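Local coordinates for single-strand binding protein (Thermus thermophilus, PDB 2CWA) that probably binds single-stranded DNA and recruits partner proteins to it during DNA replication, recombination and repair, at residues A[81-86]-A[96-101]; A[152-157]-A[174-179]; A[156-161]-A[168-173]; A[201-206]-A[215-220]. All coordinates share one frame; numbering follows the deposited sequence.

Contact 1. Residues A[81-86]-A[96-101]; sequences RLEYRQ and ELQIRA
Leu97 reaches across to Leu82 and Tyr84 on the apolar face of this antiparallel hairpin, the more buried side, centred on Leu82 and Ile99. With CG anti to the backbone N (chi1 -172°), its CD1 methyl sits 4.0 Å from Leu82 CB and equally near Tyr84 CB, at the edge of the Tyr84 ring. Leu82 CD2 runs alongside Ile99 CG1 at 4.1 Å, and Leu200 packs on both residues. Beneath the side chains, reciprocal backbone bonds join Arg81 with Arg100, Glu83 with Gln98 and Arg85 with Glu96.

The other face is polar and more open. Arg81 NH1 lies 3.7 Å above the centre of the Arg100 guanidinium, the two planes turned 44° apart, while Arg100 CG covers a face of the Arg81 guanidinium toward its rim. Arg81 NH2 makes an in-plane salt bridge of 3.1 Å to Glu83 OE1, an oxygen that also forms a salt bridge with Arg169 of the second OB-fold domain. The Gln98 amide stands beside the Glu83 carboxylate, its plane turned 79° from it. Toward the hairpin tip Arg85 and Glu96 are exposed.

Asp102 forms salt bridges with Arg81 NE and Arg100 NH1. The adjacent arginines are thus flanked by carboxylates, which would probably offset the cost of bringing their like charges together.

Contact 2. Residues A[152-157]-A[174-179]; sequences VARLGL and EVQAWR
Leu155 O is held by two partners: Val175 N donates to it over 2.8 Å with a nearly straight N-H...O angle of 178°, and a water bonds it at 2.7 Å. The same water bonds Glu174 OE1, tying that bent side chain to the opposite strand; Glu174 OE1 also forms a salt bridge with Arg139. Leu155 N answers to Val175 O, and Ala153 and Ala177 pair in the same reciprocal way.

On the face carrying Val152, Arg154, Gln176 and Trp178, the extended Gln176 runs alongside Arg154, with Arg154 NH1 3.4 Å from Gln176 CD and the guanidinium and amide planes 50° apart. Gln176 OE1 accepts a hydrogen bond from Arg217 NH1, which fixes the turn of the amide. Changing Gln176 to an alanine would probably leave Arg217 NH1 without this acceptor and the Arg154 guanidinium freer to swing. Val152 CG1, anti to the backbone N, makes a CH-pi contact over the Trp178 six-membered ring, 4.0 Å from its centroid and 5° off the normal. Val152 CG2 presses tightly on the same ring, 3.3 Å from Trp178 CZ3. Arg48, from the first domain, adds a cation-pi contact to the indole.

Leu155 and Val175 meet on the other face, where Leu137 and Leu194 pack on Leu155. In the second OB fold, strand 128-145 flanks 152-157 through antiparallel backbone bonds, while strand 212-220 runs parallel beside strand 169-178.

Contact 3. Residues A[156-161]-A[168-173]; sequences GLAVNE and ERTHFV
Leu157 with Val173, Val159 with His171 and Glu161 with Arg169 are the hydrogen-bonded pairs of these antiparallel strands, whose axes lie at 152°. On the face of Val159 and His171, Glu161 OE2 accepts from two residues of the opposite strand. His171 NE2 reaches it at 2.5 Å in the ring plane, on the anti side of the oxygen, with an N-H...O angle of 167°. Arg169 NE forms a salt bridge to the same oxygen from the opposite face of the carboxylate, also at 2.5 Å, and Arg169 NH2 adds a weak bond. Both 2.5 Å separations are very short, so their exact values are doubtful. The Glu161 side chain comes within range because CG lies between the backbone N and carbonyl carbon (chi1 77°), the chain then extending across the pair.

This is the outer part of the hairpin formed by strands 151-161 and 169-178 of the second OB fold, and its polar end meets the first. His171 ND1 hydrogen-bonds to Tyr84 N, consistent with a ring whose proton is on NE2. His171 CE1 lies 3.3 Å above the Arg169 guanidinium plane, toward its rim.

On the other face Thr170 OG1 donates to Asn160 OD1 over 2.8 Å. Ala158 CB nestles 3.8 Å from Thr170 CG2 and 3.9 Å from Phe172 CE1. The Phe172 ring itself packs edge-to-face with Tyr84.

Contact 4. Residues A[201-206]-A[215-220]; sequences VNDSWT and QTRVEA
Asp203 turns its carboxylate onto the neighbouring strand, with CG anti to the carbonyl carbon (chi1 -45°). Its CB lies 3.8 Å from Gln215 CG. Further out, OD1 offers its syn lone pair to Arg217 NH2 at 2.9 Å, in the guanidinium plane and almost straight at 178°. OD2 carries two donors: Arg217 NE approaches on the syn side at 2.8 Å, while Gln215 NE2 meets the anti lone pair of OD2 at 2.7 Å. Arg217 therefore grips the carboxylate side-on with two nitrogens, the planes only 16° apart. An alanine in place of Asp203 would probably leave Arg217 NE and NH2 and Gln215 NE2 without this acceptor and the Gln215 amide freer to turn.

Val201 CG2 lies over one face of the guanidinium, toward its rim, 3.6 Å above the plane. Gln215 also meets Trp205, its CG at the indole edge and its OE1 3.5 Å from Trp205 CH2.

Reciprocal backbone bonds pair Val201 with Arg217 and Asp203 with Gln215 in this OB-fold hairpin. With three donors on one carboxylate, Asp203 is likely to stay ionised and to balance the Arg217 charge.

Overall arrangement
One chain carries two OB-fold domains: contact 1 lies in the first, contacts 2, 3 and 4 follow in the second. Contacts 2 and 3 are successive parts of the hairpin of strands 151-161 and 169-178, share Gly156 and Leu157, and have centres about 16 Å apart. Contact 4 joins strands 193-206 and 212-220; the latter runs parallel to 169-178, with backbone bonds from Gln176 to both Val218 and Ala220, and the centres of contacts 4 and 2 are about 12 Å apart. Contact 1, about 10 Å from contact 3 between centres, meets it across the domains, and Leu97 O packs on Thr216 CB of contact 4. Contacts 2 to 4 build the second OB fold.

Contact 1. Residues A[81-86]-A[96-101]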
loop_
_atom_site.group_PDB
_atom_site.type_symbol
_atom_site.label_atom_id
_atom_site.label_comp_id
_atom_site.label_asym_id
_atom_site.label_seq_id
_atom_site.Cartn_x
_atom_site.Cartn_y
_atom_site.Cartn_z
ATOM N N ARG A 81 -6.203 -0.180 6.131
ATOM C CA ARG A 81 -6.636 0.936 5.319
ATOM C C ARG A 81 -5.523 1.962 5.241
ATOM O O ARG A 81 -4.583 1.932 6.037
ATOM C CB ARG A 81 -7.873 1.564 5.953
ATOM C CG ARG A 81 -7.691 1.837 7.429
ATOM C CD ARG A 81 -9.028 1.977 8.158
ATOM N NE ARG A 81 -8.822 1.950 9.600
ATOM C CZ ARG A 81 -8.149 2.879 10.275
ATOM N NH1 ARG A 81 -8.003 2.767 11.588
ATOM N NH2 ARG A 81 -7.632 3.926 9.639
ATOM N N LEU A 82 -5.639 2.866 4.278
ATOM C CA LEU A 82 -4.653 3.914 4.092
ATOM C C LEU A 82 -5.057 5.124 4.922
ATOM O O LEU A 82 -6.240 5.441 5.036
ATOM C CB LEU A 82 -4.571 4.288 2.617
ATOM C CG LEU A 82 -4.243 3.106 1.692
ATOM C CD1 LEU A 82 -4.199 3.592 0.258
ATOM C CD2 LEU A 82 -2.910 2.495 2.080
ATOM N N GLU A 83 -4.069 5.798 5.494
ATOM C CA GLU A 83 -4.329 6.957 6.329
ATOM C C GLU A 83 -3.387 8.092 5.932
ATOM O O GLU A 83 -2.166 7.971 6.029
ATOM C CB GLU A 83 -4.143 6.554 7.793
ATOM C CG GLU A 83 -4.583 7.576 8.814
ATOM C CD GLU A 83 -4.699 6.958 10.193
ATOM O OE1 GLU A 83 -5.642 6.168 10.415
ATOM O OE2 GLU A 83 -3.839 7.250 11.049
ATOM N N TYR A 84 -3.978 9.190 5.480
ATOM C CA TYR A 84 -3.233 10.353 5.021
ATOM C C TYR A 84 -3.007 11.419 6.093
ATOM O O TYR A 84 -3.859 11.643 6.947
ATOM C CB TYR A 84 -3.978 10.979 3.851
ATOM C CG TYR A 84 -3.320 12.203 3.276
ATOM C CD1 TYR A 84 -2.250 12.093 2.392
ATOM C CD2 TYR A 84 -3.767 13.476 3.616
ATOM C CE1 TYR A 84 -1.641 13.221 1.856
ATOM C CE2 TYR A 84 -3.167 14.608 3.089
ATOM C CZ TYR A 84 -2.105 14.473 2.208
ATOM O OH TYR A 84 -1.510 15.592 1.678
ATOM N N ARG A 85 -1.853 12.078 6.020
ATOM C CA ARG A 85 -1.480 13.144 6.948
ATOM C C ARG A 85 -0.516 14.117 6.269
ATOM O O ARG A 85 0.412 13.697 5.577
ATOM C CB ARG A 85 -0.818 12.564 8.203
ATOM C CG ARG A 85 0.027 13.578 8.978
ATOM C CD ARG A 85 0.571 13.015 10.291
ATOM N NE ARG A 85 -0.474 12.888 11.304
ATOM C CZ ARG A 85 -0.260 12.532 12.569
ATOM N NH1 ARG A 85 0.970 12.262 12.991
ATOM N NH2 ARG A 85 -1.279 12.449 13.415
ATOM N N GLN A 86 -0.741 15.415 6.466
ATOM C CA GLN A 86 0.123 16.440 5.885
ATOM C C GLN A 86 1.088 16.984 6.929
ATOM O O GLN A 86 0.735 17.873 7.703
ATOM C CB GLN A 86 -0.705 17.598 5.327
ATOM C CG GLN A 86 -1.546 17.235 4.127
ATOM C CD GLN A 86 -2.211 18.438 3.493
ATOM O OE1 GLN A 86 -2.946 18.311 2.513
ATOM N NE2 GLN A 86 -1.955 19.619 4.048
ATOM N N GLU A 96 2.176 12.359 4.018
ATOM C CA GLU A 96 2.516 10.962 4.235
ATOM C C GLU A 96 1.269 10.079 4.177
ATOM O O GLU A 96 0.232 10.422 4.741
ATOM C CB GLU A 96 3.195 10.804 5.598
ATOM C CG GLU A 96 3.710 9.405 5.886
ATOM C CD GLU A 96 4.378 9.301 7.246
ATOM O OE1 GLU A 96 5.337 10.063 7.498
ATOM O OE2 GLU A 96 3.945 8.456 8.061
ATOM N N LEU A 97 1.374 8.952 3.482
ATOM C CA LEU A 97 0.263 8.016 3.375
ATOM C C LEU A 97 0.747 6.731 4.025
ATOM O O LEU A 97 1.562 6.009 3.450
ATOM C CB LEU A 97 -0.100 7.768 1.903
ATOM C CG LEU A 97 -1.365 6.948 1.620
ATOM C CD1 LEU A 97 -2.598 7.740 2.044
ATOM C CD2 LEU A 97 -1.442 6.620 0.130
ATOM N N GLN A 98 0.257 6.454 5.230
ATOM C CA GLN A 98 0.678 5.261 5.950
ATOM C C GLN A 98 -0.340 4.142 5.841
ATOM O O GLN A 98 -1.511 4.374 5.551
ATOM C CB GLN A 98 0.919 5.579 7.435
ATOM C CG GLN A 98 -0.332 5.496 8.307
ATOM C CD GLN A 98 -0.054 5.734 9.789
ATOM O OE1 GLN A 98 0.891 5.182 10.357
ATOM N NE2 GLN A 98 -0.891 6.550 10.423
ATOM N N ILE A 99 0.127 2.925 6.080
ATOM C CA ILE A 99 -0.717 1.748 6.033
ATOM C C ILE A 99 -1.055 1.341 7.457
ATOM O O ILE A 99 -0.203 0.867 8.211
ATOM C CB ILE A 99 -0.004 0.572 5.338
ATOM C CG1 ILE A 99 0.374 0.969 3.912
ATOM C CG2 ILE A 99 -0.907 -0.657 5.334
ATOM C CD1 ILE A 99 1.335 -0.006 3.257
ATOM N N ARG A 100 -2.314 1.535 7.818
ATOM C CA ARG A 100 -2.797 1.196 9.144
ATOM C C ARG A 100 -3.401 -0.201 9.138
ATOM O O ARG A 100 -4.343 -0.469 8.393
ATOM C CB ARG A 100 -3.857 2.213 9.567
ATOM C CG ARG A 100 -4.635 1.852 10.817
ATOM C CD ARG A 100 -3.820 2.062 12.088
ATOM N NE ARG A 100 -4.685 2.113 13.261
ATOM C CZ ARG A 100 -5.434 1.102 13.682
ATOM N NH1 ARG A 100 -5.423 -0.049 13.026
ATOM N NH2 ARG A 100 -6.208 1.242 14.749
ATOM N N ALA A 101 -2.854 -1.093 9.956
ATOM C CA ALA A 101 -3.384 -2.445 10.045
ATOM C C ALA A 101 -4.459 -2.482 11.124
ATOM O O ALA A 101 -4.190 -2.136 12.268
ATOM C CB ALA A 101 -2.285 -3.417 10.399
#

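Contact 2. Residues A[152-157]-A[174-179]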
loop_
_atom_site.group_PDB
_atom_site.type_symbol
_atom_site.label_atom_id
_atom_site.label_comp_id
_atom_site.label_asym_id
_atom_site.label_seq_id
_atom_site.Cartn_x
_atom_site.Cartn_y
_atom_site.Cartn_z
ATOM N N VAL A 152 1.141 5.976 -19.697
ATOM C CA VAL A 152 1.211 5.939 -18.239
ATOM C C VAL A 152 0.408 7.116 -17.729
ATOM O O VAL A 152 0.676 8.260 -18.091
ATOM C CB VAL A 152 2.656 6.071 -17.711
ATOM C CG1 VAL A 152 2.698 5.692 -16.236
ATOM C CG2 VAL A 152 3.589 5.196 -18.510
ATOM N N ALA A 153 -0.584 6.825 -16.895
ATOM C CA ALA A 153 -1.447 7.860 -16.345
ATOM C C ALA A 153 -1.219 8.017 -14.856
ATOM O O ALA A 153 -0.994 7.041 -14.146
ATOM C CB ALA A 153 -2.918 7.503 -16.602
ATOM N N ARG A 154 -1.262 9.259 -14.394
ATOM C CA ARG A 154 -1.105 9.542 -12.981
ATOM C C ARG A 154 -2.328 10.347 -12.567
ATOM O O ARG A 154 -2.662 11.356 -13.186
ATOM C CB ARG A 154 0.198 10.298 -12.727
ATOM C CG ARG A 154 1.412 9.394 -12.896
ATOM C CD ARG A 154 2.726 10.130 -12.657
ATOM N NE ARG A 154 3.867 9.316 -13.064
ATOM C CZ ARG A 154 4.259 8.206 -12.453
ATOM N NH1 ARG A 154 3.600 7.769 -11.389
ATOM N NH2 ARG A 154 5.296 7.519 -12.918
ATOM N N LEU A 155 -3.005 9.859 -11.534
ATOM C CA LEU A 155 -4.229 10.475 -11.027
ATOM C C LEU A 155 -4.107 10.842 -9.549
ATOM O O LEU A 155 -3.362 10.207 -8.806
ATOM C CB LEU A 155 -5.391 9.487 -11.178
ATOM C CG LEU A 155 -5.619 8.800 -12.529
ATOM C CD1 LEU A 155 -6.429 7.525 -12.329
ATOM C CD2 LEU A 155 -6.325 9.744 -13.474
ATOM N N GLY A 156 -4.852 11.867 -9.137
ATOM C CA GLY A 156 -4.866 12.287 -7.743
ATOM C C GLY A 156 -6.260 11.953 -7.223
ATOM O O GLY A 156 -7.249 12.448 -7.764
ATOM N N LEU A 157 -6.340 11.123 -6.185
ATOM C CA LEU A 157 -7.624 10.690 -5.634
ATOM C C LEU A 157 -7.893 11.139 -4.203
ATOM O O LEU A 157 -7.030 11.021 -3.333
ATOM C CB LEU A 157 -7.717 9.160 -5.678
ATOM C CG LEU A 157 -9.056 8.551 -5.246
ATOM C CD1 LEU A 157 -10.104 8.833 -6.315
ATOM C CD2 LEU A 157 -8.905 7.055 -5.029
ATOM N N GLU A 174 -2.191 8.962 -4.526
ATOM C CA GLU A 174 -1.681 9.078 -5.891
ATOM C C GLU A 174 -1.912 7.726 -6.557
ATOM O O GLU A 174 -1.516 6.690 -6.026
ATOM C CB GLU A 174 -0.182 9.405 -5.882
ATOM C CG GLU A 174 0.146 10.833 -5.436
ATOM C CD GLU A 174 -0.402 11.886 -6.388
ATOM O OE1 GLU A 174 -0.106 11.824 -7.597
ATOM O OE2 GLU A 174 -1.128 12.790 -5.930
ATOM N N VAL A 175 -2.565 7.732 -7.714
ATOM C CA VAL A 175 -2.847 6.483 -8.412
ATOM C C VAL A 175 -2.222 6.496 -9.803
ATOM O O VAL A 175 -2.426 7.429 -10.573
ATOM C CB VAL A 175 -4.367 6.254 -8.543
ATOM C CG1 VAL A 175 -4.639 4.893 -9.159
ATOM C CG2 VAL A 175 -5.022 6.360 -7.166
ATOM N N GLN A 176 -1.470 5.444 -10.108
ATOM C CA GLN A 176 -0.789 5.315 -11.396
ATOM C C GLN A 176 -1.359 4.143 -12.187
ATOM O O GLN A 176 -1.627 3.080 -11.630
ATOM C CB GLN A 176 0.713 5.109 -11.162
ATOM C CG GLN A 176 1.524 4.766 -12.413
ATOM C CD GLN A 176 2.999 4.546 -12.095
ATOM O OE1 GLN A 176 3.381 4.421 -10.930
ATOM N NE2 GLN A 176 3.831 4.485 -13.131
ATOM N N ALA A 177 -1.550 4.344 -13.488
ATOM C CA ALA A 177 -2.095 3.288 -14.342
ATOM C C ALA A 177 -1.244 3.146 -15.596
ATOM O O ALA A 177 -0.644 4.122 -16.055
ATOM C CB ALA A 177 -3.529 3.609 -14.723
ATOM N N TRP A 178 -1.209 1.935 -16.144
ATOM C CA TRP A 178 -0.419 1.650 -17.342
ATOM C C TRP A 178 -1.226 1.168 -18.547
ATOM O O TRP A 178 -2.334 0.656 -18.407
ATOM C CB TRP A 178 0.642 0.591 -17.034
ATOM C CG TRP A 178 1.721 1.038 -16.101
ATOM C CD1 TRP A 178 1.685 1.039 -14.736
ATOM C CD2 TRP A 178 3.010 1.548 -16.470
ATOM N NE1 TRP A 178 2.874 1.513 -14.230
ATOM C CE2 TRP A 178 3.703 1.835 -15.273
ATOM C CE3 TRP A 178 3.644 1.790 -17.695
ATOM C CZ2 TRP A 178 5.007 2.355 -15.265
ATOM C CZ3 TRP A 178 4.941 2.307 -17.688
ATOM C CH2 TRP A 178 5.607 2.582 -16.478
ATOM N N ARG A 179 -0.644 1.350 -19.728
ATOM C CA ARG A 179 -1.228 0.915 -20.995
ATOM C C ARG A 179 -2.689 1.273 -21.252
ATOM O O ARG A 179 -3.075 2.437 -21.160
ATOM C CB ARG A 179 -1.025 -0.593 -21.134
ATOM C CG ARG A 179 0.431 -0.985 -21.009
ATOM C CD ARG A 179 0.641 -2.479 -21.021
ATOM N NE ARG A 179 2.004 -2.802 -20.615
ATOM C CZ ARG A 179 2.502 -2.538 -19.410
ATOM N NH1 ARG A 179 1.745 -1.953 -18.491
ATOM N NH2 ARG A 179 3.759 -2.848 -19.125
HETATM O O HOH W 1 -0.678 10.005 -9.339
#

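Contact 3. Residues A[156-161]-A[168-173]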
loop_
_atom_site.group_PDB
_atom_site.type_symbol
_atom_site.label_atom_id
_atom_site.label_comp_id
_atom_site.label_asym_id
_atom_site.label_seq_id
_atom_site.Cartn_x
_atom_site.Cartn_y
_atom_site.Cartn_z
ATOM N N GLY A 156 -4.852 11.867 -9.137
ATOM C CA GLY A 156 -4.866 12.287 -7.743
ATOM C C GLY A 156 -6.260 11.953 -7.223
ATOM O O GLY A 156 -7.249 12.448 -7.764
ATOM N N LEU A 157 -6.340 11.123 -6.185
ATOM C CA LEU A 157 -7.624 10.690 -5.634
ATOM C C LEU A 157 -7.893 11.139 -4.203
ATOM O O LEU A 157 -7.030 11.021 -3.333
ATOM C CB LEU A 157 -7.717 9.160 -5.678
ATOM C CG LEU A 157 -9.056 8.551 -5.246
ATOM C CD1 LEU A 157 -10.104 8.833 -6.315
ATOM C CD2 LEU A 157 -8.905 7.055 -5.029
ATOM N N ALA A 158 -9.104 11.634 -3.962
ATOM C CA ALA A 158 -9.507 12.069 -2.628
ATOM C C ALA A 158 -10.562 11.097 -2.121
ATOM O O ALA A 158 -11.642 10.975 -2.713
ATOM C CB ALA A 158 -10.078 13.486 -2.678
ATOM N N VAL A 159 -10.241 10.399 -1.037
ATOM C CA VAL A 159 -11.151 9.429 -0.446
ATOM C C VAL A 159 -11.687 9.934 0.884
ATOM O O VAL A 159 -10.919 10.176 1.811
ATOM C CB VAL A 159 -10.459 8.077 -0.182
ATOM C CG1 VAL A 159 -11.436 7.129 0.513
ATOM C CG2 VAL A 159 -9.968 7.468 -1.497
ATOM N N ASN A 160 -13.004 10.084 0.978
ATOM C CA ASN A 160 -13.614 10.555 2.217
ATOM C C ASN A 160 -13.980 9.379 3.112
ATOM O O ASN A 160 -14.288 8.293 2.624
ATOM C CB ASN A 160 -14.871 11.370 1.913
ATOM C CG ASN A 160 -14.578 12.600 1.076
ATOM O OD1 ASN A 160 -13.736 13.428 1.438
ATOM N ND2 ASN A 160 -15.278 12.731 -0.050
ATOM N N GLU A 161 -13.924 9.592 4.424
ATOM C CA GLU A 161 -14.288 8.547 5.375
ATOM C C GLU A 161 -15.054 9.163 6.537
ATOM O O GLU A 161 -14.662 10.200 7.076
ATOM C CB GLU A 161 -13.051 7.817 5.907
ATOM C CG GLU A 161 -12.257 8.577 6.952
ATOM C CD GLU A 161 -11.518 7.647 7.897
ATOM O OE1 GLU A 161 -12.186 6.833 8.568
ATOM O OE2 GLU A 161 -10.276 7.723 7.971
ATOM N N GLU A 168 -15.204 13.585 10.064
ATOM C CA GLU A 168 -15.010 13.196 8.668
ATOM C C GLU A 168 -13.714 13.779 8.111
ATOM O O GLU A 168 -13.480 14.986 8.190
ATOM C CB GLU A 168 -16.190 13.669 7.816
ATOM C CG GLU A 168 -16.027 13.378 6.332
ATOM C CD GLU A 168 -17.264 13.726 5.527
ATOM O OE1 GLU A 168 -18.335 13.140 5.801
ATOM O OE2 GLU A 168 -17.168 14.583 4.622
ATOM N N ARG A 169 -12.875 12.917 7.547
ATOM C CA ARG A 169 -11.605 13.359 6.983
ATOM C C ARG A 169 -11.394 12.835 5.564
ATOM O O ARG A 169 -12.073 11.906 5.121
ATOM C CB ARG A 169 -10.452 12.912 7.881
ATOM C CG ARG A 169 -10.394 11.420 8.116
ATOM C CD ARG A 169 -9.219 11.048 9.006
ATOM N NE ARG A 169 -9.158 9.608 9.236
ATOM C CZ ARG A 169 -8.210 8.998 9.941
ATOM N NH1 ARG A 169 -7.231 9.703 10.495
ATOM N NH2 ARG A 169 -8.241 7.680 10.090
ATOM N N THR A 170 -10.444 13.439 4.859
ATOM C CA THR A 170 -10.143 13.053 3.488
ATOM C C THR A 170 -8.722 12.511 3.367
ATOM O O THR A 170 -7.774 13.099 3.892
ATOM C CB THR A 170 -10.293 14.258 2.542
ATOM O OG1 THR A 170 -11.606 14.813 2.688
ATOM C CG2 THR A 170 -10.075 13.838 1.086
ATOM N N HIS A 171 -8.588 11.380 2.682
ATOM C CA HIS A 171 -7.289 10.759 2.463
ATOM C C HIS A 171 -6.941 10.945 0.988
ATOM O O HIS A 171 -7.713 10.561 0.107
ATOM C CB HIS A 171 -7.354 9.274 2.801
ATOM C CG HIS A 171 -7.762 8.999 4.213
ATOM N ND1 HIS A 171 -6.976 9.338 5.294
ATOM C CD2 HIS A 171 -8.881 8.432 4.722
ATOM C CE1 HIS A 171 -7.595 8.992 6.410
ATOM N NE2 HIS A 171 -8.753 8.440 6.090
ATOM N N PHE A 172 -5.790 11.550 0.722
ATOM C CA PHE A 172 -5.356 11.785 -0.650
ATOM C C PHE A 172 -4.414 10.670 -1.073
ATOM O O PHE A 172 -3.489 10.315 -0.341
ATOM C CB PHE A 172 -4.673 13.145 -0.748
ATOM C CG PHE A 172 -5.592 14.298 -0.460
ATOM C CD1 PHE A 172 -6.499 14.736 -1.415
ATOM C CD2 PHE A 172 -5.571 14.928 0.780
ATOM C CE1 PHE A 172 -7.377 15.788 -1.143
ATOM C CE2 PHE A 172 -6.444 15.979 1.065
ATOM C CZ PHE A 172 -7.348 16.409 0.100
ATOM N N VAL A 173 -4.659 10.116 -2.257
ATOM C CA VAL A 173 -3.857 9.012 -2.767
ATOM C C VAL A 173 -3.459 9.226 -4.228
ATOM O O VAL A 173 -4.280 9.643 -5.057
ATOM C CB VAL A 173 -4.643 7.674 -2.673
ATOM C CG1 VAL A 173 -3.748 6.499 -3.056
ATOM C CG2 VAL A 173 -5.186 7.487 -1.274
#

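Contact 4. Residues A[201-206]-A[215-220]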
loop_
_atom_site.group_PDB
_atom_site.type_symbol
_atom_site.label_atom_id
_atom_site.label_comp_id
_atom_site.label_asym_id
_atom_site.label_seq_id
_atom_site.Cartn_x
_atom_site.Cartn_y
_atom_site.Cartn_z
ATOM N N VAL A 201 2.375 0.396 -3.806
ATOM C CA VAL A 201 3.769 0.490 -4.215
ATOM C C VAL A 201 4.381 1.685 -3.505
ATOM O O VAL A 201 3.663 2.538 -2.978
ATOM C CB VAL A 201 3.912 0.702 -5.742
ATOM C CG1 VAL A 201 3.185 -0.411 -6.489
ATOM C CG2 VAL A 201 3.377 2.061 -6.137
ATOM N N ASN A 202 5.707 1.745 -3.477
ATOM C CA ASN A 202 6.359 2.874 -2.839
ATOM C C ASN A 202 7.640 3.293 -3.549
ATOM O O ASN A 202 8.275 2.495 -4.248
ATOM C CB ASN A 202 6.641 2.566 -1.366
ATOM C CG ASN A 202 7.376 1.266 -1.173
ATOM O OD1 ASN A 202 8.399 1.018 -1.811
ATOM N ND2 ASN A 202 6.865 0.424 -0.281
ATOM N N ASP A 203 7.990 4.563 -3.393
ATOM C CA ASP A 203 9.203 5.096 -3.995
ATOM C C ASP A 203 10.114 5.466 -2.831
ATOM O O ASP A 203 9.635 5.867 -1.767
ATOM C CB ASP A 203 8.902 6.348 -4.824
ATOM C CG ASP A 203 7.672 6.196 -5.704
ATOM O OD1 ASP A 203 7.563 5.175 -6.415
ATOM O OD2 ASP A 203 6.814 7.107 -5.690
ATOM N N SER A 204 11.418 5.308 -3.021
ATOM C CA SER A 204 12.381 5.645 -1.981
ATOM C C SER A 204 13.652 6.171 -2.630
ATOM O O SER A 204 14.144 5.607 -3.611
ATOM C CB SER A 204 12.692 4.423 -1.114
ATOM O OG SER A 204 13.159 3.344 -1.896
ATOM N N TRP A 205 14.171 7.265 -2.082
ATOM C CA TRP A 205 15.374 7.886 -2.616
ATOM C C TRP A 205 15.990 8.799 -1.565
ATOM O O TRP A 205 15.462 8.927 -0.461
ATOM C CB TRP A 205 15.019 8.700 -3.863
ATOM C CG TRP A 205 14.176 9.921 -3.587
ATOM C CD1 TRP A 205 14.588 11.224 -3.625
ATOM C CD2 TRP A 205 12.776 9.956 -3.262
ATOM N NE1 TRP A 205 13.536 12.067 -3.352
ATOM C CE2 TRP A 205 12.412 11.317 -3.125
ATOM C CE3 TRP A 205 11.795 8.973 -3.074
ATOM C CZ2 TRP A 205 11.106 11.720 -2.809
ATOM C CZ3 TRP A 205 10.494 9.374 -2.759
ATOM C CH2 TRP A 205 10.164 10.737 -2.631
ATOM N N THR A 206 17.107 9.431 -1.916
ATOM C CA THR A 206 17.790 10.349 -1.009
ATOM C C THR A 206 17.770 11.745 -1.613
ATOM O O THR A 206 18.248 11.953 -2.726
ATOM C CB THR A 206 19.256 9.932 -0.780
ATOM O OG1 THR A 206 19.296 8.680 -0.086
ATOM C CG2 THR A 206 19.987 10.989 0.043
ATOM N N GLN A 215 7.747 7.291 -0.065
ATOM C CA GLN A 215 6.334 7.607 -0.272
ATOM C C GLN A 215 5.547 6.395 -0.749
ATOM O O GLN A 215 6.083 5.515 -1.422
ATOM C CB GLN A 215 6.166 8.757 -1.270
ATOM C CG GLN A 215 6.984 8.646 -2.540
ATOM C CD GLN A 215 6.808 9.854 -3.440
ATOM O OE1 GLN A 215 6.721 10.986 -2.966
ATOM N NE2 GLN A 215 6.767 9.623 -4.748
ATOM N N THR A 216 4.267 6.352 -0.394
ATOM C CA THR A 216 3.418 5.233 -0.780
ATOM C C THR A 216 2.349 5.681 -1.755
ATOM O O THR A 216 1.763 6.756 -1.611
ATOM C CB THR A 216 2.749 4.593 0.454
ATOM O OG1 THR A 216 3.762 4.068 1.319
ATOM C CG2 THR A 216 1.803 3.460 0.032
ATOM N N ARG A 217 2.101 4.845 -2.757
ATOM C CA ARG A 217 1.109 5.139 -3.778
ATOM C C ARG A 217 0.423 3.837 -4.166
ATOM O O ARG A 217 0.691 2.785 -3.582
ATOM C CB ARG A 217 1.775 5.744 -5.023
ATOM C CG ARG A 217 2.529 7.048 -4.784
ATOM C CD ARG A 217 3.200 7.542 -6.072
ATOM N NE ARG A 217 4.233 6.608 -6.526
ATOM C CZ ARG A 217 4.083 5.719 -7.504
ATOM N NH1 ARG A 217 2.930 5.625 -8.160
ATOM N NH2 ARG A 217 5.093 4.919 -7.826
ATOM N N VAL A 218 -0.448 3.916 -5.161
ATOM C CA VAL A 218 -1.177 2.747 -5.638
ATOM C C VAL A 218 -1.063 2.595 -7.148
ATOM O O VAL A 218 -1.167 3.570 -7.887
ATOM C CB VAL A 218 -2.689 2.838 -5.297
ATOM C CG1 VAL A 218 -3.425 1.605 -5.859
ATOM C CG2 VAL A 218 -2.886 2.941 -3.789
ATOM N N GLU A 219 -0.829 1.365 -7.590
ATOM C CA GLU A 219 -0.753 1.064 -9.014
ATOM C C GLU A 219 -2.057 0.322 -9.299
ATOM O O GLU A 219 -2.311 -0.731 -8.729
ATOM C CB GLU A 219 0.444 0.163 -9.326
ATOM C CG GLU A 219 0.466 -0.353 -10.757
ATOM C CD GLU A 219 1.737 -1.112 -11.078
ATOM O OE1 GLU A 219 2.809 -0.473 -11.127
ATOM O OE2 GLU A 219 1.665 -2.345 -11.268
ATOM N N ALA A 220 -2.873 0.903 -10.166
ATOM C CA ALA A 220 -4.169 0.350 -10.522
ATOM C C ALA A 220 -4.111 -0.941 -11.333
ATOM O O ALA A 220 -3.229 -1.131 -12.174
ATOM C CB ALA A 220 -4.974 1.403 -11.281
#